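Local coordinates for protein ferric enterobactin receptor PIRA (PDB 5FP2) that probably imports iron-loaded siderophores such as ferric enterobactin across the bacterial outer membrane as a TonB-dependent receptor, at residues Ile48-Pro53 and Ser626-Ser631; Asn124-Glu129 and Arg202-Ala207; Thr170-Ile175 and Thr184-Phe189; Arg236-Ser241 and Phe260-Asn265; Leu674-Gly679 and Val711-Ser716. All coordinates share one frame; numbering follows the deposited sequence.

Contact 1 (Ile48-Pro53 and Ser626-Ser631); sequences IRKRPP and STQLTS
Two flat groups meet the opposite segment here: the guanidinium of Arg51 and the amide of Gln628, their planes 60° apart. Thr630 OG1 lies obliquely to the guanidinium, 3.6 Å from Arg51 NH2, with Thr630 CB next to it. The amide of Gln628 has Lys50 beside it: its OE1 comes 3.6 Å from Lys50 O, and its NE2 is 4.0 Å from Lys50 CD. Lys50 and Gln628 cross at about a right angle, whereas Arg51 and Thr630 approach from opposite directions. Arg51 can span the gap because its chain is extended from CG to NE; its CG passes 4.1 Å from Gln628 OE1.

Two nitrogens, Lys50 NZ and Gln628 NE2, stand 3.6 Å apart because they share an acceptor on the next barrel strand. Asp618 OD2 receives a salt bridge from Lys50 and a hydrogen bond from Gln628. Lysine suits this buried place as a flexible charged arm, bent at several torsions, that can reach the carboxylate, while glutamine supplies an uncharged donor to the same oxygen. Segment 48-53 thus meets the inward-facing side chains of strand 625-634, the polar plug-to-wall interface of a TonB-dependent receptor, whose plug domain fills a 22-strand barrel.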
# COMPACT_ATOMS: atom_id res chain seq x y z
N ILE A 48 -2.02 -5.81 -12.66
CA ILE A 48 -2.08 -6.91 -11.71
C ILE A 48 -2.51 -8.15 -12.47
O ILE A 48 -2.01 -9.26 -12.25
CB ILE A 48 -3.13 -6.60 -10.64
CG1 ILE A 48 -2.68 -5.41 -9.79
CG2 ILE A 48 -3.39 -7.82 -9.76
CD1 ILE A 48 -3.75 -4.93 -8.81
N ARG A 49 -3.48 -7.92 -13.36
CA ARG A 49 -4.13 -8.93 -14.17
C ARG A 49 -3.12 -9.61 -15.09
O ARG A 49 -3.27 -10.80 -15.41
CB ARG A 49 -5.27 -8.28 -14.98
CG ARG A 49 -5.47 -8.85 -16.38
CD ARG A 49 -6.59 -8.16 -17.16
NE ARG A 49 -6.09 -7.30 -18.25
CZ ARG A 49 -5.14 -7.64 -19.12
NH1 ARG A 49 -4.53 -8.82 -19.05
NH2 ARG A 49 -4.79 -6.80 -20.08
N LYS A 50 -2.06 -8.89 -15.46
CA LYS A 50 -0.99 -9.43 -16.31
C LYS A 50 0.08 -10.17 -15.52
O LYS A 50 0.76 -11.05 -16.05
CB LYS A 50 -0.31 -8.31 -17.08
CG LYS A 50 -1.22 -7.54 -18.01
CD LYS A 50 -0.47 -7.10 -19.26
CE LYS A 50 -0.57 -5.60 -19.50
NZ LYS A 50 0.48 -4.85 -18.75
N ARG A 51 0.19 -9.84 -14.23
CA ARG A 51 1.24 -10.34 -13.36
C ARG A 51 0.62 -10.82 -12.03
O ARG A 51 0.90 -10.25 -10.96
CB ARG A 51 2.21 -9.18 -13.09
CG ARG A 51 3.70 -9.49 -13.20
CD ARG A 51 4.50 -8.44 -12.45
NE ARG A 51 5.92 -8.49 -12.77
CZ ARG A 51 6.89 -8.85 -11.93
NH1 ARG A 51 6.60 -9.24 -10.69
NH2 ARG A 51 8.16 -8.80 -12.33
N PRO A 52 -0.30 -11.79 -12.09
CA PRO A 52 -0.89 -12.34 -10.89
C PRO A 52 0.14 -12.67 -9.83
O PRO A 52 0.97 -13.53 -10.07
CB PRO A 52 -1.52 -13.65 -11.39
CG PRO A 52 -0.80 -13.98 -12.65
CD PRO A 52 -0.58 -12.63 -13.27
N PRO A 53 -0.01 -12.14 -8.62
CA PRO A 53 0.84 -12.60 -7.53
C PRO A 53 0.61 -14.04 -7.14
O PRO A 53 -0.40 -14.63 -7.51
CB PRO A 53 0.46 -11.69 -6.36
CG PRO A 53 -0.36 -10.59 -6.95
CD PRO A 53 -1.01 -11.17 -8.16
N SER A 626 -1.47 -11.55 -25.30
CA SER A 626 -0.61 -10.61 -24.61
C SER A 626 0.56 -11.34 -23.94
O SER A 626 0.40 -12.39 -23.35
CB SER A 626 -1.43 -9.84 -23.58
OG SER A 626 -0.61 -9.43 -22.49
N THR A 627 1.76 -10.78 -24.06
CA THR A 627 2.96 -11.50 -23.61
C THR A 627 3.99 -10.62 -22.91
O THR A 627 4.32 -9.53 -23.38
CB THR A 627 3.71 -12.22 -24.77
OG1 THR A 627 2.89 -12.31 -25.94
CG2 THR A 627 4.14 -13.62 -24.33
N GLN A 628 4.49 -11.11 -21.78
CA GLN A 628 5.50 -10.41 -21.00
C GLN A 628 6.75 -11.25 -20.88
O GLN A 628 6.70 -12.46 -20.63
CB GLN A 628 5.00 -10.08 -19.58
CG GLN A 628 4.65 -8.61 -19.40
CD GLN A 628 3.81 -8.29 -18.17
OE1 GLN A 628 3.57 -9.14 -17.28
NE2 GLN A 628 3.32 -7.06 -18.14
N LEU A 629 7.89 -10.58 -21.03
CA LEU A 629 9.13 -11.01 -20.41
C LEU A 629 9.42 -10.05 -19.26
O LEU A 629 9.31 -8.82 -19.43
CB LEU A 629 10.24 -10.94 -21.45
CG LEU A 629 11.48 -11.81 -21.23
CD1 LEU A 629 11.07 -13.26 -20.97
CD2 LEU A 629 12.44 -11.69 -22.44
N THR A 630 9.72 -10.59 -18.09
CA THR A 630 10.12 -9.74 -16.98
C THR A 630 11.36 -10.21 -16.26
O THR A 630 11.57 -11.40 -16.03
CB THR A 630 9.07 -9.63 -15.90
OG1 THR A 630 9.09 -10.85 -15.13
CG2 THR A 630 7.69 -9.37 -16.50
N SER A 631 12.12 -9.21 -15.80
CA SER A 631 13.36 -9.43 -15.09
C SER A 631 13.40 -8.55 -13.85
O SER A 631 12.78 -7.48 -13.79
CB SER A 631 14.56 -9.14 -15.99
OG SER A 631 14.40 -7.89 -16.64

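Contact 2 (Asn124-Glu129 and Arg202-Ala207); sequences NWVPPE and RAYGSA
Pro127 presses its ring on Tyr204 and Ser206 where the plug of this TonB-dependent receptor meets strand 199-210 of the barrel wall. The tight part is built round one atom, Pro127 CG. It lies 3.8 Å from Ser206 CB and 4.1 Å from Gly205 O, and the same carbon is 4.1 Å from Tyr204 CD1, approaching that ring obliquely. Proline suits the site as a compact, rigid apolar wedge without a backbone N-H that would need a partner in this buried place. Serine is small enough for the ring to come close to the strand, and Gly205 contributes its carbonyl.

The looser part lies at the far end of the tyrosine, where Val126 CG2 and Tyr204 OH are 4.3 Å apart. Trp125 turns its CB away, and neither it nor Asn124 touches the strand; both residues are partly exposed, and the stretch before Asn124 is not modelled.

Neighbouring groups hold the barrel side chains. Ser206 OG makes a weak hydrogen bond with Asp239 OD1 on the next strand, and Arg202 gives NH1 to Lys159 O. With chi1 at 70°, Tyr204 CG sits between its backbone N and carbonyl carbon, and the ring leans back along its own strand: Tyr204 CE2 lies 3.7 Å above the guanidinium plane of Arg202, over its centre.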
# COMPACT_ATOMS: atom_id res chain seq x y z
N ASN A 124 -2.76 -11.97 2.23
CA ASN A 124 -3.17 -11.01 1.19
C ASN A 124 -4.36 -10.16 1.66
O ASN A 124 -5.47 -10.67 1.83
CB ASN A 124 -3.51 -11.75 -0.11
N TRP A 125 -4.11 -8.86 1.81
CA TRP A 125 -5.08 -7.88 2.33
C TRP A 125 -6.37 -7.96 1.52
O TRP A 125 -7.47 -8.24 2.06
CB TRP A 125 -4.49 -6.45 2.19
CG TRP A 125 -3.16 -6.20 2.89
CD1 TRP A 125 -2.98 -5.65 4.14
CD2 TRP A 125 -1.86 -6.50 2.39
NE1 TRP A 125 -1.64 -5.59 4.43
CE2 TRP A 125 -0.92 -6.08 3.37
CE3 TRP A 125 -1.38 -7.11 1.22
CZ2 TRP A 125 0.48 -6.20 3.19
CZ3 TRP A 125 0.02 -7.21 1.03
CH2 TRP A 125 0.93 -6.77 2.03
N VAL A 126 -6.20 -7.76 0.21
CA VAL A 126 -7.29 -7.70 -0.75
C VAL A 126 -6.96 -8.67 -1.88
O VAL A 126 -5.83 -8.67 -2.38
CB VAL A 126 -7.46 -6.28 -1.32
CG1 VAL A 126 -8.60 -6.22 -2.32
CG2 VAL A 126 -7.68 -5.29 -0.19
N PRO A 127 -7.87 -9.60 -2.18
CA PRO A 127 -7.68 -10.38 -3.37
C PRO A 127 -7.13 -9.53 -4.51
O PRO A 127 -7.73 -8.52 -4.85
CB PRO A 127 -9.09 -10.85 -3.71
CG PRO A 127 -9.88 -10.76 -2.42
CD PRO A 127 -8.98 -10.14 -1.37
N PRO A 128 -6.00 -9.93 -5.10
CA PRO A 128 -5.46 -9.14 -6.19
C PRO A 128 -6.53 -8.79 -7.20
O PRO A 128 -6.73 -7.63 -7.53
CB PRO A 128 -4.40 -10.06 -6.81
CG PRO A 128 -3.97 -10.93 -5.68
CD PRO A 128 -5.19 -11.13 -4.81
N GLU A 129 -7.22 -9.82 -7.67
CA GLU A 129 -8.06 -9.67 -8.84
C GLU A 129 -9.28 -8.79 -8.54
O GLU A 129 -10.06 -8.47 -9.44
CB GLU A 129 -8.51 -11.06 -9.32
CG GLU A 129 -7.43 -11.85 -10.05
CD GLU A 129 -6.44 -12.58 -9.15
OE1 GLU A 129 -6.70 -12.79 -7.95
OE2 GLU A 129 -5.34 -12.92 -9.65
N ARG A 202 -21.61 -4.56 -2.78
CA ARG A 202 -20.48 -5.29 -3.37
C ARG A 202 -19.80 -6.22 -2.37
O ARG A 202 -19.26 -5.75 -1.37
CB ARG A 202 -19.44 -4.30 -3.84
CG ARG A 202 -18.16 -4.97 -4.30
CD ARG A 202 -16.92 -4.27 -3.74
NE ARG A 202 -16.88 -4.39 -2.28
CZ ARG A 202 -16.29 -3.52 -1.45
NH1 ARG A 202 -15.67 -2.43 -1.91
NH2 ARG A 202 -16.39 -3.73 -0.13
N ALA A 203 -19.79 -7.52 -2.67
CA ALA A 203 -19.08 -8.49 -1.84
C ALA A 203 -17.88 -9.09 -2.56
O ALA A 203 -17.96 -9.38 -3.75
CB ALA A 203 -20.03 -9.60 -1.41
N TYR A 204 -16.77 -9.26 -1.83
CA TYR A 204 -15.59 -9.98 -2.32
C TYR A 204 -14.88 -10.80 -1.24
O TYR A 204 -15.01 -10.54 -0.04
CB TYR A 204 -14.59 -9.02 -2.93
CG TYR A 204 -13.91 -8.12 -1.93
CD1 TYR A 204 -13.06 -8.63 -0.96
CD2 TYR A 204 -14.01 -6.73 -2.03
CE1 TYR A 204 -12.38 -7.80 -0.09
CE2 TYR A 204 -13.38 -5.89 -1.12
CZ TYR A 204 -12.55 -6.43 -0.17
OH TYR A 204 -11.88 -5.62 0.73
N GLY A 205 -14.21 -11.86 -1.66
CA GLY A 205 -13.79 -12.87 -0.70
C GLY A 205 -12.85 -13.84 -1.35
O GLY A 205 -12.62 -13.75 -2.58
N SER A 206 -12.12 -14.58 -0.53
CA SER A 206 -10.97 -15.31 -1.04
C SER A 206 -10.58 -16.45 -0.11
O SER A 206 -10.77 -16.39 1.10
CB SER A 206 -9.78 -14.37 -1.29
OG SER A 206 -9.09 -14.09 -0.08
N ALA A 207 -10.01 -17.48 -0.71
CA ALA A 207 -9.56 -18.64 0.03
C ALA A 207 -8.25 -19.12 -0.59
O ALA A 207 -8.11 -19.14 -1.81
CB ALA A 207 -10.62 -19.73 -0.04

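Contact 3 (Thr170-Ile175 and Thr184-Phe189); sequences TVFTNI and TRRANF
The guanidinium of Arg186 lies flat on the ring of Phe172, planes 20° apart and centres 4.6 Å apart, a cation-pi stack on the inward face of this antiparallel pair. Arg186 NH1 makes a salt bridge with Glu129 OE1 of the plug, and NH2 a hydrogen bond with Pro53 O. Arginine suits the place because it can stack and donate at once.

Between the two strands, three reciprocal pairs of backbone bonds link Thr170 with Asn188, Phe172 with Arg186 and Asn174 with Thr184; the alternate residues bond to the flanking strands, Val171 with Met713 and Ala187 with Ala207 among them. Phe172 N to Arg186 O, at 2.9 Å, is nearly straight. Thr184 O also accepts a weak bond from Thr173 OG1 at 3.3 Å. Asn188 ND2 gives a weak bond to Glu129 OE1. On the outer face, Arg185 NH1 lies 4.0 Å from Thr173 CB.

The hairpin of strands 166-176 and 184-194 is flanked in the barrel by strands 708-716 and 199-210.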
# COMPACT_ATOMS: atom_id res chain seq x y z
N THR A 170 -11.97 -16.01 -9.72
CA THR A 170 -10.61 -16.25 -10.17
C THR A 170 -10.04 -17.46 -9.48
O THR A 170 -9.97 -17.50 -8.25
CB THR A 170 -9.68 -15.10 -9.79
OG1 THR A 170 -10.21 -13.86 -10.27
CG2 THR A 170 -8.30 -15.34 -10.38
N VAL A 171 -9.49 -18.38 -10.26
CA VAL A 171 -8.66 -19.40 -9.66
C VAL A 171 -7.21 -19.28 -10.12
O VAL A 171 -6.92 -19.12 -11.31
CB VAL A 171 -9.16 -20.81 -9.96
CG1 VAL A 171 -8.59 -21.77 -8.94
CG2 VAL A 171 -10.68 -20.83 -9.95
N PHE A 172 -6.30 -19.40 -9.17
CA PHE A 172 -4.88 -19.30 -9.45
C PHE A 172 -4.14 -20.39 -8.72
O PHE A 172 -4.45 -20.70 -7.56
CB PHE A 172 -4.35 -17.95 -8.99
CG PHE A 172 -2.87 -17.80 -9.11
CD1 PHE A 172 -2.03 -18.27 -8.12
CD2 PHE A 172 -2.32 -17.19 -10.21
CE1 PHE A 172 -0.66 -18.12 -8.21
CE2 PHE A 172 -0.94 -17.05 -10.34
CZ PHE A 172 -0.11 -17.49 -9.33
N THR A 173 -3.12 -20.94 -9.37
CA THR A 173 -2.34 -22.00 -8.77
C THR A 173 -0.90 -21.91 -9.27
O THR A 173 -0.63 -21.78 -10.46
CB THR A 173 -2.96 -23.38 -9.09
OG1 THR A 173 -2.03 -24.41 -8.77
CG2 THR A 173 -3.33 -23.47 -10.56
N ASN A 174 0.02 -21.89 -8.32
CA ASN A 174 1.42 -21.82 -8.60
C ASN A 174 2.09 -23.08 -8.12
O ASN A 174 2.07 -23.37 -6.93
CB ASN A 174 2.00 -20.61 -7.87
CG ASN A 174 3.50 -20.59 -7.87
OD1 ASN A 174 4.11 -20.27 -8.88
ND2 ASN A 174 4.11 -20.95 -6.75
N ILE A 175 2.71 -23.82 -9.03
CA ILE A 175 3.42 -25.05 -8.68
C ILE A 175 4.94 -24.92 -8.89
O ILE A 175 5.41 -24.87 -10.03
CB ILE A 175 2.89 -26.24 -9.49
CG1 ILE A 175 1.39 -26.45 -9.21
CG2 ILE A 175 3.68 -27.49 -9.17
CD1 ILE A 175 0.57 -26.75 -10.44
N THR A 184 0.72 -23.52 -4.23
CA THR A 184 -0.30 -22.60 -3.79
C THR A 184 -1.51 -22.66 -4.70
O THR A 184 -1.41 -22.78 -5.91
CB THR A 184 0.21 -21.15 -3.73
OG1 THR A 184 1.18 -21.03 -2.69
CG2 THR A 184 -0.92 -20.20 -3.43
N ARG A 185 -2.68 -22.69 -4.08
CA ARG A 185 -3.93 -22.44 -4.78
C ARG A 185 -4.67 -21.32 -4.10
O ARG A 185 -4.82 -21.34 -2.88
CB ARG A 185 -4.80 -23.69 -4.81
CG ARG A 185 -6.00 -23.53 -5.71
CD ARG A 185 -6.86 -24.79 -5.65
NE ARG A 185 -6.18 -25.94 -6.25
CZ ARG A 185 -6.00 -26.11 -7.56
NH1 ARG A 185 -6.43 -25.19 -8.43
NH2 ARG A 185 -5.37 -27.20 -8.00
N ARG A 186 -5.04 -20.30 -4.86
CA ARG A 186 -5.96 -19.31 -4.35
C ARG A 186 -7.12 -19.07 -5.30
O ARG A 186 -7.14 -19.55 -6.42
CB ARG A 186 -5.23 -18.00 -4.02
CG ARG A 186 -4.43 -17.39 -5.17
CD ARG A 186 -3.88 -16.02 -4.80
NE ARG A 186 -3.37 -15.37 -5.99
CZ ARG A 186 -4.08 -14.66 -6.86
NH1 ARG A 186 -5.34 -14.34 -6.59
NH2 ARG A 186 -3.48 -14.17 -7.95
N ALA A 187 -8.13 -18.39 -4.79
CA ALA A 187 -9.50 -18.52 -5.29
C ALA A 187 -10.29 -17.35 -4.72
O ALA A 187 -10.26 -17.13 -3.51
CB ALA A 187 -10.11 -19.82 -4.81
N ASN A 188 -10.91 -16.57 -5.59
CA ASN A 188 -11.67 -15.42 -5.13
C ASN A 188 -12.73 -14.95 -6.10
O ASN A 188 -12.77 -15.35 -7.26
CB ASN A 188 -10.73 -14.27 -4.82
CG ASN A 188 -9.68 -14.07 -5.92
OD1 ASN A 188 -9.95 -13.54 -7.01
ND2 ASN A 188 -8.47 -14.53 -5.64
N PHE A 189 -13.63 -14.14 -5.58
CA PHE A 189 -14.86 -13.79 -6.27
C PHE A 189 -15.13 -12.34 -5.92
O PHE A 189 -14.76 -11.86 -4.84
CB PHE A 189 -16.04 -14.67 -5.80
CG PHE A 189 -16.59 -14.28 -4.46
CD1 PHE A 189 -17.35 -13.12 -4.32
CD2 PHE A 189 -16.27 -15.01 -3.32
CE1 PHE A 189 -17.74 -12.67 -3.06
CE2 PHE A 189 -16.75 -14.62 -2.06
CZ PHE A 189 -17.45 -13.43 -1.93

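Contact 4 (Arg236-Ser241 and Phe260-Asn265); sequences RNRDLS and FSRQGN
A chi1 of 79° places CG of Phe260 between the backbone N and the carbonyl carbon, laying the ring over the neighbouring strand, one face over Asp239 CA and Phe260 CE1 3.5 Å from Leu240 CB. Arg262, by contrast, is extended from CG to NE, while Arg238 bends at chi3 (-27°) so that Arg238 NH1 lies 3.7 Å above the guanidinium plane of Arg262, offset toward its rim. The two chains run side by side; their like charges, with Arg238 NH2 3.8 Å from Arg262 NH1, probably repel somewhat, and long arginines can carry them outward from the sheet.

Six backbone bonds hold the strands in register. Those of Arg238 with Arg262 and Leu240 with Phe260 are regular, but the two between Arg236 and Gly264 are longer, that from Gly264 N to Arg236 O being 3.3 Å. On the other face Asp239 CB packs against Ser261 CB. The whole is a beta hairpin of strands 235-247 and 252-264, the repeating antiparallel unit of an outer-membrane barrel.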
# COMPACT_ATOMS: atom_id res chain seq x y z
N ARG A 236 -3.49 -21.57 5.62
CA ARG A 236 -4.75 -21.25 4.97
C ARG A 236 -5.06 -19.78 5.22
O ARG A 236 -4.63 -19.21 6.21
CB ARG A 236 -5.86 -22.16 5.50
CG ARG A 236 -5.76 -23.60 4.98
CD ARG A 236 -6.27 -24.62 6.00
NE ARG A 236 -5.24 -25.06 6.95
CZ ARG A 236 -4.83 -26.33 7.10
NH1 ARG A 236 -5.33 -27.31 6.36
NH2 ARG A 236 -3.89 -26.61 8.00
N ASN A 237 -5.73 -19.14 4.26
CA ASN A 237 -6.41 -17.87 4.51
C ASN A 237 -7.80 -17.84 3.93
O ASN A 237 -8.04 -18.25 2.80
CB ASN A 237 -5.66 -16.68 3.90
CG ASN A 237 -4.22 -16.64 4.31
OD1 ASN A 237 -3.88 -16.13 5.38
ND2 ASN A 237 -3.36 -17.21 3.48
N ARG A 238 -8.71 -17.22 4.66
CA ARG A 238 -10.02 -16.94 4.14
C ARG A 238 -10.37 -15.52 4.55
O ARG A 238 -10.08 -15.09 5.68
CB ARG A 238 -11.04 -17.95 4.70
CG ARG A 238 -12.18 -18.26 3.74
CD ARG A 238 -12.72 -19.67 3.92
NE ARG A 238 -11.73 -20.60 4.44
CZ ARG A 238 -11.75 -21.11 5.68
NH1 ARG A 238 -12.70 -20.78 6.56
NH2 ARG A 238 -10.81 -21.98 6.03
N ASP A 239 -10.93 -14.76 3.62
CA ASP A 239 -11.44 -13.46 3.97
C ASP A 239 -12.71 -13.20 3.19
O ASP A 239 -12.90 -13.74 2.10
CB ASP A 239 -10.40 -12.37 3.71
CG ASP A 239 -10.10 -12.15 2.24
OD1 ASP A 239 -11.04 -12.31 1.42
OD2 ASP A 239 -8.95 -11.75 1.92
N LEU A 240 -13.59 -12.41 3.79
CA LEU A 240 -14.75 -11.88 3.10
C LEU A 240 -15.01 -10.45 3.59
O LEU A 240 -14.75 -10.12 4.76
CB LEU A 240 -15.95 -12.77 3.39
CG LEU A 240 -17.00 -12.89 2.28
CD1 LEU A 240 -18.03 -13.98 2.59
CD2 LEU A 240 -17.68 -11.54 2.08
N SER A 241 -15.45 -9.59 2.68
CA SER A 241 -15.83 -8.23 3.06
C SER A 241 -17.04 -7.81 2.25
O SER A 241 -17.09 -8.06 1.05
CB SER A 241 -14.70 -7.25 2.79
OG SER A 241 -15.08 -5.95 3.23
N PHE A 260 -14.43 -10.08 7.58
CA PHE A 260 -13.48 -10.74 8.44
C PHE A 260 -12.31 -11.22 7.61
O PHE A 260 -12.44 -11.40 6.40
CB PHE A 260 -14.16 -11.91 9.18
CG PHE A 260 -14.31 -13.13 8.33
CD1 PHE A 260 -15.28 -13.19 7.36
CD2 PHE A 260 -13.45 -14.19 8.48
CE1 PHE A 260 -15.37 -14.28 6.53
CE2 PHE A 260 -13.52 -15.28 7.64
CZ PHE A 260 -14.47 -15.32 6.65
N SER A 261 -11.18 -11.46 8.26
CA SER A 261 -10.17 -12.35 7.71
C SER A 261 -9.74 -13.33 8.77
O SER A 261 -9.69 -13.02 9.95
CB SER A 261 -8.95 -11.57 7.16
OG SER A 261 -8.35 -10.71 8.11
N ARG A 262 -9.42 -14.53 8.31
CA ARG A 262 -9.16 -15.65 9.17
C ARG A 262 -7.95 -16.36 8.60
O ARG A 262 -7.73 -16.36 7.39
CB ARG A 262 -10.39 -16.57 9.11
CG ARG A 262 -10.43 -17.78 10.02
CD ARG A 262 -11.61 -18.61 9.53
NE ARG A 262 -11.87 -19.85 10.25
CZ ARG A 262 -11.12 -20.94 10.18
NH1 ARG A 262 -9.93 -20.90 9.57
NH2 ARG A 262 -11.50 -22.04 10.82
N GLN A 263 -7.11 -16.88 9.48
CA GLN A 263 -5.90 -17.56 9.05
C GLN A 263 -5.56 -18.72 9.96
O GLN A 263 -5.53 -18.58 11.18
CB GLN A 263 -4.74 -16.56 8.99
CG GLN A 263 -3.42 -17.21 8.66
CD GLN A 263 -2.30 -16.20 8.65
OE1 GLN A 263 -2.32 -15.24 7.87
NE2 GLN A 263 -1.34 -16.38 9.55
N GLY A 264 -5.25 -19.86 9.36
CA GLY A 264 -4.84 -21.04 10.11
C GLY A 264 -3.57 -21.67 9.55
O GLY A 264 -2.89 -21.08 8.70
N ASN A 265 -3.21 -22.82 10.11
CA ASN A 265 -2.21 -23.71 9.52
C ASN A 265 -2.26 -25.11 10.11
O ASN A 265 -2.32 -25.28 11.33
CB ASN A 265 -0.79 -23.14 9.68
CG ASN A 265 -0.44 -22.81 11.12
OD1 ASN A 265 -0.68 -21.69 11.57
ND2 ASN A 265 0.20 -23.75 11.81

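Contact 5 (Leu674-Gly679 and Val711-Ser716); sequences LSVRGG and VSMTTS
The last two strands of the 22-strand barrel meet here in antiparallel register, with Leu674 and Val676 packing against Met713 on one face. Met713 CG is the shared point, 3.8 Å from Leu674 CD1 and 4.0 Å from Val676 CG2. The methionine leaves the strand with CG anti to its backbone N (chi1 -163°), then turns at chi3, which carries CE to 4.0 Å from Leu674 CD1. Such flexible and branched apolar chains suit the outer surface of a membrane barrel, where they may face lipid.

The opposite face is polar and turned to the interior. Small hydroxyl residues fit there: Ser675 OG comes 3.7 Å from Thr714 CB, and Thr714 OG1 is hydrogen-bonded to Thr170 OG1. Arg677 reaches inward, its NE near Ser665 OG and, doubtfully, Lys50 O of the plug, which can at most share its one N-H.

Two backbone bonds join Arg677 and Ser712, Ser712 N to Arg677 O being 2.7 Å. Between Ser675 and Thr714, the bond from Thr714 N is nearly straight, its return weak. Strand 674-681 has strand 659-669 on its other side, and strand 708-716 joins strand 166-176, so the last strand closes the barrel on the first.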
# COMPACT_ATOMS: atom_id res chain seq x y z
N LEU A 674 -14.57 -14.66 -19.90
CA LEU A 674 -13.51 -15.63 -19.69
C LEU A 674 -12.17 -15.11 -20.16
O LEU A 674 -12.07 -14.52 -21.23
CB LEU A 674 -13.81 -16.95 -20.41
CG LEU A 674 -12.76 -18.06 -20.31
CD1 LEU A 674 -12.59 -18.50 -18.87
CD2 LEU A 674 -13.15 -19.24 -21.17
N SER A 675 -11.12 -15.48 -19.44
CA SER A 675 -9.77 -15.15 -19.81
C SER A 675 -8.83 -16.03 -19.04
O SER A 675 -9.13 -16.49 -17.97
CB SER A 675 -9.52 -13.69 -19.46
OG SER A 675 -9.54 -13.54 -18.04
N VAL A 676 -7.63 -16.21 -19.56
CA VAL A 676 -6.68 -17.16 -18.99
C VAL A 676 -5.26 -16.62 -19.05
O VAL A 676 -4.88 -15.91 -20.00
CB VAL A 676 -6.70 -18.47 -19.77
CG1 VAL A 676 -5.48 -19.31 -19.45
CG2 VAL A 676 -7.98 -19.22 -19.47
N ARG A 677 -4.47 -16.98 -18.04
CA ARG A 677 -3.11 -16.50 -17.95
C ARG A 677 -2.20 -17.54 -17.33
O ARG A 677 -2.57 -18.25 -16.40
CB ARG A 677 -3.06 -15.22 -17.14
CG ARG A 677 -1.67 -14.62 -17.16
CD ARG A 677 -1.70 -13.11 -17.29
NE ARG A 677 -0.38 -12.63 -17.64
CZ ARG A 677 -0.04 -12.20 -18.84
NH1 ARG A 677 -0.95 -12.12 -19.81
NH2 ARG A 677 1.22 -11.82 -19.06
N GLY A 678 -0.98 -17.62 -17.86
CA GLY A 678 -0.01 -18.63 -17.45
C GLY A 678 1.43 -18.16 -17.64
O GLY A 678 1.69 -17.27 -18.45
N GLY A 679 2.35 -18.74 -16.89
CA GLY A 679 3.66 -18.14 -16.73
C GLY A 679 4.66 -19.03 -16.03
O GLY A 679 4.31 -19.91 -15.26
N VAL A 711 -0.77 -20.87 -13.31
CA VAL A 711 -1.84 -20.67 -14.27
C VAL A 711 -3.14 -20.18 -13.58
O VAL A 711 -3.41 -20.49 -12.41
CB VAL A 711 -2.06 -21.96 -15.13
CG1 VAL A 711 -2.11 -23.20 -14.25
CG2 VAL A 711 -3.32 -21.86 -15.98
N SER A 712 -3.83 -19.28 -14.26
CA SER A 712 -4.98 -18.57 -13.70
C SER A 712 -6.10 -18.57 -14.71
O SER A 712 -5.87 -18.43 -15.91
CB SER A 712 -4.62 -17.12 -13.41
OG SER A 712 -5.69 -16.43 -12.79
N MET A 713 -7.32 -18.63 -14.20
CA MET A 713 -8.51 -18.47 -15.01
C MET A 713 -9.41 -17.47 -14.33
O MET A 713 -9.54 -17.50 -13.11
CB MET A 713 -9.23 -19.81 -15.12
CG MET A 713 -10.25 -19.87 -16.24
SD MET A 713 -10.97 -21.52 -16.35
CE MET A 713 -12.70 -21.20 -15.90
N THR A 714 -9.97 -16.54 -15.10
CA THR A 714 -10.95 -15.63 -14.56
C THR A 714 -12.28 -15.71 -15.34
O THR A 714 -12.32 -15.47 -16.54
CB THR A 714 -10.40 -14.19 -14.48
OG1 THR A 714 -9.55 -14.08 -13.32
CG2 THR A 714 -11.51 -13.19 -14.33
N THR A 715 -13.34 -16.16 -14.67
CA THR A 715 -14.72 -16.01 -15.20
C THR A 715 -15.37 -14.78 -14.60
O THR A 715 -15.05 -14.39 -13.48
CB THR A 715 -15.65 -17.19 -14.85
OG1 THR A 715 -15.75 -17.32 -13.43
CG2 THR A 715 -15.16 -18.49 -15.43
N SER A 716 -16.36 -14.23 -15.30
CA SER A 716 -17.07 -13.04 -14.85
C SER A 716 -18.35 -12.82 -15.66
O SER A 716 -18.37 -13.11 -16.86
CB SER A 716 -16.17 -11.82 -15.01
OG SER A 716 -16.17 -11.43 -16.38

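How the contacts relate
From the N terminus, the plug segment 48-53 opens contact 1, whose loop closes only at 626-631, late in the barrel. Contacts 2, 3 and 4 all lie inside that loop. Contact 2 runs from plug residues 124-129 to strand 199-210 and encloses the short hairpin of contact 3; contact 4, another hairpin, follows it in series. Contact 5 opens after contact 1 has closed, and no two loops cross. Contacts 1 and 2 tie plug to wall at separate places, yet touch through Pro53 and Pro128. Contacts 3, 4 and 5 are wall pairings; 3 and 5 adjoin where first and last strands meet.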